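Local structure of putative secreted endoglycosylceramidase (Rhodococcus hoagii, 6JYZ) at residues F424-G438 with G459-V473. The protein probably hydrolyses the O-glycosidic bond of galactosylceramides, as a secreted endoglycosylceramidase of glycoside hydrolase family 5. Numbering follows the deposited sequence.
With EDO (1,2-ethanediol), chain F; IPA (isopropyl alcohol), chain C.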
loop_
_atom_site.group_PDB
_atom_site.type_symbol
_atom_site.label_atom_id
_atom_site.label_comp_id
_atom_site.label_asym_id
_atom_site.label_seq_id
_atom_site.Cartn_x
_atom_site.Cartn_y
_atom_site.Cartn_z
ATOM N N PHE A 424 -23.434 -0.819 9.748
ATOM C CA PHE A 424 -23.432 -1.368 8.396
ATOM C C PHE A 424 -24.624 -2.245 8.142
ATOM O O PHE A 424 -25.291 -2.660 9.137
ATOM C CB PHE A 424 -22.125 -2.141 8.051
ATOM C CG PHE A 424 -21.843 -3.290 9.026
ATOM C CD1 PHE A 424 -21.194 -3.115 10.224
ATOM C CD2 PHE A 424 -22.267 -4.553 8.652
ATOM C CE1 PHE A 424 -20.966 -4.197 11.073
ATOM C CE2 PHE A 424 -22.028 -5.640 9.509
ATOM C CZ PHE A 424 -21.408 -5.470 10.697
ATOM N N ARG A 425 -24.935 -2.495 6.908
ATOM C CA ARG A 425 -26.104 -3.278 6.556
ATOM C C ARG A 425 -25.883 -3.993 5.264
ATOM O O ARG A 425 -24.967 -3.601 4.471
ATOM C CB ARG A 425 -27.406 -2.494 6.549
ATOM C CG ARG A 425 -27.525 -1.448 5.480
ATOM C CD ARG A 425 -28.901 -0.697 5.588
ATOM N NE ARG A 425 -28.992 0.019 6.847
ATOM C CZ ARG A 425 -29.800 -0.317 7.873
ATOM N NH1 ARG A 425 -30.667 -1.292 7.806
ATOM N NH2 ARG A 425 -29.637 0.286 9.029
ATOM N N GLY A 426 -26.651 -5.010 4.967
ATOM C CA GLY A 426 -26.506 -5.744 3.738
ATOM C C GLY A 426 -27.626 -6.732 3.552
ATOM O O GLY A 426 -28.658 -6.686 4.291
ATOM N N ASP A 427 -27.519 -7.525 2.537
ATOM C CA ASP A 427 -28.499 -8.566 2.240
ATOM C C ASP A 427 -27.770 -9.759 1.696
ATOM O O ASP A 427 -27.291 -9.672 0.525
ATOM C CB ASP A 427 -29.564 -8.018 1.276
ATOM C CG ASP A 427 -30.706 -8.976 1.017
ATOM O OD1 ASP A 427 -30.580 -10.126 1.345
ATOM O OD2 ASP A 427 -31.672 -8.525 0.308
ATOM N N GLY A 428 -27.627 -10.807 2.500
ATOM C CA GLY A 428 -26.880 -11.953 2.022
ATOM C C GLY A 428 -26.834 -13.020 3.102
ATOM O O GLY A 428 -27.350 -12.827 4.220
ATOM N N SER A 429 -26.173 -14.116 2.758
ATOM C CA SER A 429 -26.108 -15.286 3.638
ATOM C C SER A 429 -24.672 -15.576 3.990
ATOM O O SER A 429 -23.859 -15.713 3.078
ATOM C CB SER A 429 -26.817 -16.529 3.045
ATOM O OG SER A 429 -28.203 -16.216 2.911
ATOM N N GLY A 430 -24.349 -15.658 5.266
ATOM C CA GLY A 430 -23.006 -16.058 5.680
ATOM C C GLY A 430 -22.624 -15.363 6.979
ATOM O O GLY A 430 -23.438 -14.696 7.627
ATOM N N ARG A 431 -21.380 -15.531 7.354
ATOM C CA ARG A 431 -20.889 -15.046 8.631
ATOM C C ARG A 431 -20.394 -13.602 8.555
ATOM O O ARG A 431 -19.510 -13.253 7.741
ATOM C CB ARG A 431 -19.729 -15.929 9.102
ATOM C CG ARG A 431 -19.155 -15.526 10.446
ATOM C CD ARG A 431 -17.958 -16.407 10.803
ATOM N NE ARG A 431 -18.432 -17.770 10.941
ATOM C CZ ARG A 431 -18.460 -18.429 12.091
ATOM N NH1 ARG A 431 -18.046 -17.851 13.205
ATOM N NH2 ARG A 431 -18.900 -19.672 12.123
ATOM N N ILE A 432 -20.952 -12.753 9.366
ATOM C CA ILE A 432 -20.462 -11.388 9.533
ATOM C C ILE A 432 -19.281 -11.390 10.466
ATOM O O ILE A 432 -19.349 -12.026 11.551
ATOM C CB ILE A 432 -21.580 -10.532 10.159
ATOM C CG1 ILE A 432 -22.736 -10.386 9.169
ATOM C CG2 ILE A 432 -21.058 -9.157 10.556
ATOM C CD1 ILE A 432 -24.080 -9.990 9.824
ATOM N N GLU A 433 -18.207 -10.648 10.159
ATOM C CA GLU A 433 -17.122 -10.416 11.071
ATOM C C GLU A 433 -16.819 -8.943 11.135
ATOM O O GLU A 433 -16.594 -8.327 10.057
ATOM C CB GLU A 433 -15.871 -11.137 10.620
ATOM C CG GLU A 433 -16.068 -12.642 10.656
ATOM C CD GLU A 433 -14.838 -13.447 10.225
ATOM O OE1 GLU A 433 -13.706 -13.125 10.668
ATOM O OE2 GLU A 433 -15.041 -14.464 9.558
ATOM N N ALA A 434 -16.840 -8.317 12.288
ATOM C CA ALA A 434 -16.650 -6.876 12.389
ATOM C C ALA A 434 -15.720 -6.528 13.531
ATOM O O ALA A 434 -15.616 -7.292 14.534
ATOM C CB ALA A 434 -17.958 -6.148 12.468
ATOM N N TRP A 435 -15.084 -5.362 13.450
ATOM C CA TRP A 435 -14.208 -4.813 14.478
ATOM C C TRP A 435 -14.831 -3.588 15.125
ATOM O O TRP A 435 -15.403 -2.744 14.444
ATOM C CB TRP A 435 -12.908 -4.356 13.761
ATOM C CG TRP A 435 -12.069 -3.401 14.547
ATOM C CD1 TRP A 435 -11.960 -2.040 14.370
ATOM C CD2 TRP A 435 -11.228 -3.664 15.710
ATOM N NE1 TRP A 435 -11.126 -1.459 15.294
ATOM C CE2 TRP A 435 -10.679 -2.441 16.145
ATOM C CE3 TRP A 435 -10.867 -4.866 16.361
ATOM C CZ2 TRP A 435 -9.739 -2.397 17.194
ATOM C CZ3 TRP A 435 -9.935 -4.795 17.402
ATOM C CH2 TRP A 435 -9.389 -3.575 17.800
ATOM N N TYR A 436 -14.593 -3.461 16.444
ATOM C CA TYR A 436 -14.951 -2.258 17.179
ATOM C C TYR A 436 -13.797 -1.897 18.106
ATOM O O TYR A 436 -13.333 -2.783 18.830
ATOM C CB TYR A 436 -16.217 -2.446 18.053
ATOM C CG TYR A 436 -17.440 -2.799 17.256
ATOM C CD1 TYR A 436 -17.686 -4.108 16.871
ATOM C CD2 TYR A 436 -18.280 -1.798 16.838
ATOM C CE1 TYR A 436 -18.713 -4.424 16.013
ATOM C CE2 TYR A 436 -19.356 -2.105 15.999
ATOM C CZ TYR A 436 -19.554 -3.403 15.589
ATOM O OH TYR A 436 -20.559 -3.709 14.709
ATOM N N PRO A 437 -13.299 -0.664 18.146
ATOM C CA PRO A 437 -12.179 -0.325 19.028
ATOM C C PRO A 437 -12.652 -0.019 20.444
ATOM O O PRO A 437 -13.791 0.416 20.651
ATOM C CB PRO A 437 -11.632 0.995 18.407
ATOM C CG PRO A 437 -12.873 1.643 17.777
ATOM C CD PRO A 437 -13.691 0.455 17.275
ATOM N N GLY A 438 -11.692 -0.135 21.352
ATOM C CA GLY A 438 -11.831 0.465 22.684
ATOM C C GLY A 438 -12.224 -0.554 23.730
ATOM O O GLY A 438 -12.738 -1.641 23.468
ATOM N N GLY A 459 -7.178 -4.449 22.285
ATOM C CA GLY A 459 -7.490 -3.138 21.751
ATOM C C GLY A 459 -8.992 -2.885 21.356
ATOM O O GLY A 459 -9.331 -1.797 20.934
ATOM N N GLY A 460 -9.820 -3.874 21.495
ATOM C CA GLY A 460 -11.194 -3.686 21.057
ATOM C C GLY A 460 -11.951 -4.960 21.189
ATOM O O GLY A 460 -11.775 -5.717 22.146
ATOM N N TRP A 461 -12.821 -5.197 20.196
ATOM C CA TRP A 461 -13.808 -6.229 20.200
ATOM C C TRP A 461 -13.986 -6.770 18.803
ATOM O O TRP A 461 -13.942 -6.001 17.831
ATOM C CB TRP A 461 -15.171 -5.722 20.662
ATOM C CG TRP A 461 -15.106 -5.118 22.021
ATOM C CD1 TRP A 461 -14.650 -3.880 22.361
ATOM C CD2 TRP A 461 -15.531 -5.784 23.215
ATOM N NE1 TRP A 461 -14.711 -3.746 23.724
ATOM C CE2 TRP A 461 -15.298 -4.852 24.256
ATOM C CE3 TRP A 461 -16.105 -7.028 23.499
ATOM C CZ2 TRP A 461 -15.563 -5.186 25.592
ATOM C CZ3 TRP A 461 -16.426 -7.337 24.811
ATOM C CH2 TRP A 461 -16.157 -6.409 25.825
ATOM N N ARG A 462 -14.204 -8.076 18.696
ATOM C CA ARG A 462 -14.578 -8.701 17.421
ATOM C C ARG A 462 -15.979 -9.210 17.530
ATOM O O ARG A 462 -16.347 -9.909 18.524
ATOM C CB ARG A 462 -13.612 -9.827 17.087
ATOM C CG ARG A 462 -12.261 -9.303 16.633
ATOM C CD ARG A 462 -12.328 -8.795 15.148
ATOM N NE ARG A 462 -12.633 -9.886 14.237
ATOM C CZ ARG A 462 -11.761 -10.700 13.706
ATOM N NH1 ARG A 462 -10.495 -10.542 14.011
ATOM N NH2 ARG A 462 -12.210 -11.652 12.903
ATOM N N LEU A 463 -16.838 -8.944 16.556
ATOM C CA LEU A 463 -18.177 -9.413 16.444
ATOM C C LEU A 463 -18.239 -10.504 15.399
ATOM O O LEU A 463 -17.673 -10.356 14.286
ATOM C CB LEU A 463 -19.090 -8.237 16.093
ATOM C CG LEU A 463 -20.469 -8.658 15.632
ATOM C CD1 LEU A 463 -21.386 -9.027 16.774
ATOM C CD2 LEU A 463 -21.123 -7.500 14.857
ATOM N N ILE A 464 -18.974 -11.557 15.691
ATOM C CA ILE A 464 -19.385 -12.540 14.717
ATOM C C ILE A 464 -20.856 -12.758 14.813
ATOM O O ILE A 464 -21.483 -12.554 15.858
ATOM C CB ILE A 464 -18.605 -13.857 14.887
ATOM C CG1 ILE A 464 -17.090 -13.680 14.842
ATOM C CG2 ILE A 464 -19.053 -14.922 13.910
ATOM C CD1 ILE A 464 -16.496 -13.568 13.489
ATOM N N GLY A 465 -21.488 -13.126 13.728
ATOM C CA GLY A 465 -22.867 -13.523 13.712
ATOM C C GLY A 465 -23.273 -14.026 12.348
ATOM O O GLY A 465 -22.455 -13.948 11.413
ATOM N N GLU A 466 -24.420 -14.624 12.183
ATOM C CA GLU A 466 -24.834 -15.221 10.931
ATOM C C GLU A 466 -26.016 -14.487 10.334
ATOM O O GLU A 466 -27.047 -14.311 10.994
ATOM C CB GLU A 466 -25.308 -16.677 11.168
ATOM C CG GLU A 466 -25.390 -17.502 9.881
ATOM C CD GLU A 466 -24.103 -17.851 9.123
ATOM O OE1 GLU A 466 -23.007 -17.677 9.687
ATOM O OE2 GLU A 466 -24.204 -18.314 7.950
ATOM N N ALA A 467 -25.914 -14.152 9.031
ATOM C CA ALA A 467 -26.974 -13.501 8.287
ATOM C C ALA A 467 -27.570 -14.502 7.317
ATOM O O ALA A 467 -26.855 -15.397 6.840
ATOM C CB ALA A 467 -26.387 -12.296 7.529
ATOM N N ALA A 468 -28.829 -14.268 6.939
ATOM C CA ALA A 468 -29.524 -15.110 5.970
ATOM C C ALA A 468 -30.580 -14.293 5.256
ATOM O O ALA A 468 -31.733 -14.662 5.095
ATOM C CB ALA A 468 -30.104 -16.308 6.699
ATOM N N GLY A 469 -30.215 -13.108 4.775
ATOM C CA GLY A 469 -31.154 -12.180 4.152
ATOM C C GLY A 469 -30.750 -10.744 4.519
ATOM O O GLY A 469 -29.554 -10.474 4.770
ATOM N N GLU A 470 -31.699 -9.836 4.589
ATOM C CA GLU A 470 -31.404 -8.477 4.999
ATOM C C GLU A 470 -30.895 -8.491 6.424
ATOM O O GLU A 470 -31.508 -9.169 7.300
ATOM C CB GLU A 470 -32.647 -7.599 4.954
ATOM C CG GLU A 470 -33.118 -7.243 3.551
ATOM C CD GLU A 470 -34.177 -6.130 3.532
ATOM O OE1 GLU A 470 -34.730 -5.803 4.595
ATOM O OE2 GLU A 470 -34.433 -5.633 2.436
ATOM N N TYR A 471 -29.951 -7.661 6.780
ATOM C CA TYR A 471 -29.460 -7.526 8.125
ATOM C C TYR A 471 -28.866 -6.161 8.387
ATOM O O TYR A 471 -28.514 -5.463 7.407
ATOM C CB TYR A 471 -28.422 -8.599 8.466
ATOM C CG TYR A 471 -27.159 -8.459 7.617
ATOM C CD1 TYR A 471 -26.101 -7.632 8.040
ATOM C CD2 TYR A 471 -27.075 -9.068 6.386
ATOM C CE1 TYR A 471 -25.012 -7.410 7.184
ATOM C CE2 TYR A 471 -25.968 -8.885 5.539
ATOM C CZ TYR A 471 -24.983 -8.030 5.958
ATOM O OH TYR A 471 -23.875 -7.877 5.109
ATOM N N SER A 472 -28.716 -5.782 9.617
ATOM C CA SER A 472 -27.990 -4.569 9.929
ATOM C C SER A 472 -27.369 -4.724 11.285
ATOM O O SER A 472 -27.861 -5.458 12.168
ATOM C CB SER A 472 -28.830 -3.329 9.815
ATOM O OG SER A 472 -29.910 -3.417 10.810
ATOM N N VAL A 473 -26.279 -4.025 11.524
ATOM C CA VAL A 473 -25.604 -3.970 12.802
ATOM C C VAL A 473 -25.291 -2.521 13.058
ATOM O O VAL A 473 -24.427 -1.930 12.343
ATOM C CB VAL A 473 -24.312 -4.824 12.888
ATOM C CG1 VAL A 473 -23.743 -4.709 14.278
ATOM C CG2 VAL A 473 -24.577 -6.242 12.465
HETATM C C1 EDO F . -25.734 2.206 7.250
HETATM O O1 EDO F . -26.806 1.751 6.429
HETATM C C2 EDO F . -26.125 1.971 8.637
HETATM O O2 EDO F . -27.465 2.295 8.970
HETATM C C1 IPA C . -11.734 -10.619 6.659
HETATM C C2 IPA C . -12.097 -11.782 7.587
HETATM C C3 IPA C . -11.099 -12.894 7.601
HETATM O O2 IPA C . -12.152 -11.324 8.943
HETATM O O HOH W 1 -32.092 -3.132 9.751
HETATM O O HOH W 2 -32.634 -6.016 0.454
HETATM O O HOH W 3 -22.033 -1.552 13.964
HETATM O O HOH W 4 -11.076 -4.097 24.463
#
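Two antiparallel strand pairs of the C-terminal beta-sandwich, 424-428 with 471-473 and 431-437 with 460-467, stay in register while both chains fold together over a corner, where Gly428 and Gly469 exchange N-H...O bonds. The corner brings the two sheets face to face, and Tyr471 is among the side chains packed between them. With CG between its backbone N and carbonyl carbon (chi1 65°), its ring lies back across Gly426, whose N sits 3.6 Å above the ring plane. Ile432 CD1 covers the other face, 4.0 Å from the Tyr471 ring centroid in a CH-pi contact, and the hydroxyl is hydrogen-bonded to Pro414 O. Cut back to an alanine, this position would probably open a gap beneath Ile432 CD1 and over Gly426, and leave Pro414 O without its hydroxyl partner. Alongside, Val473 CB lies over the Phe424 ring, 3.7 Å from CZ, while Tyr436 reaches from the opposite sheet to set OH 3.4 Å from Val473 CG1; a water links that hydroxyl to Val473 O. On the face of the longer pair turned away from Tyr471, Arg462, folded back at chi2 and chi3, presents NH2 to Glu433 OE1 at 3.1 Å in a salt bridge with carboxylate and guanidinium nearly coplanar (4°). Glu433 OE2 is held by Arg38. At the far end Trp461 NE1 makes a weak, bent bond (122°) to Gly438 O.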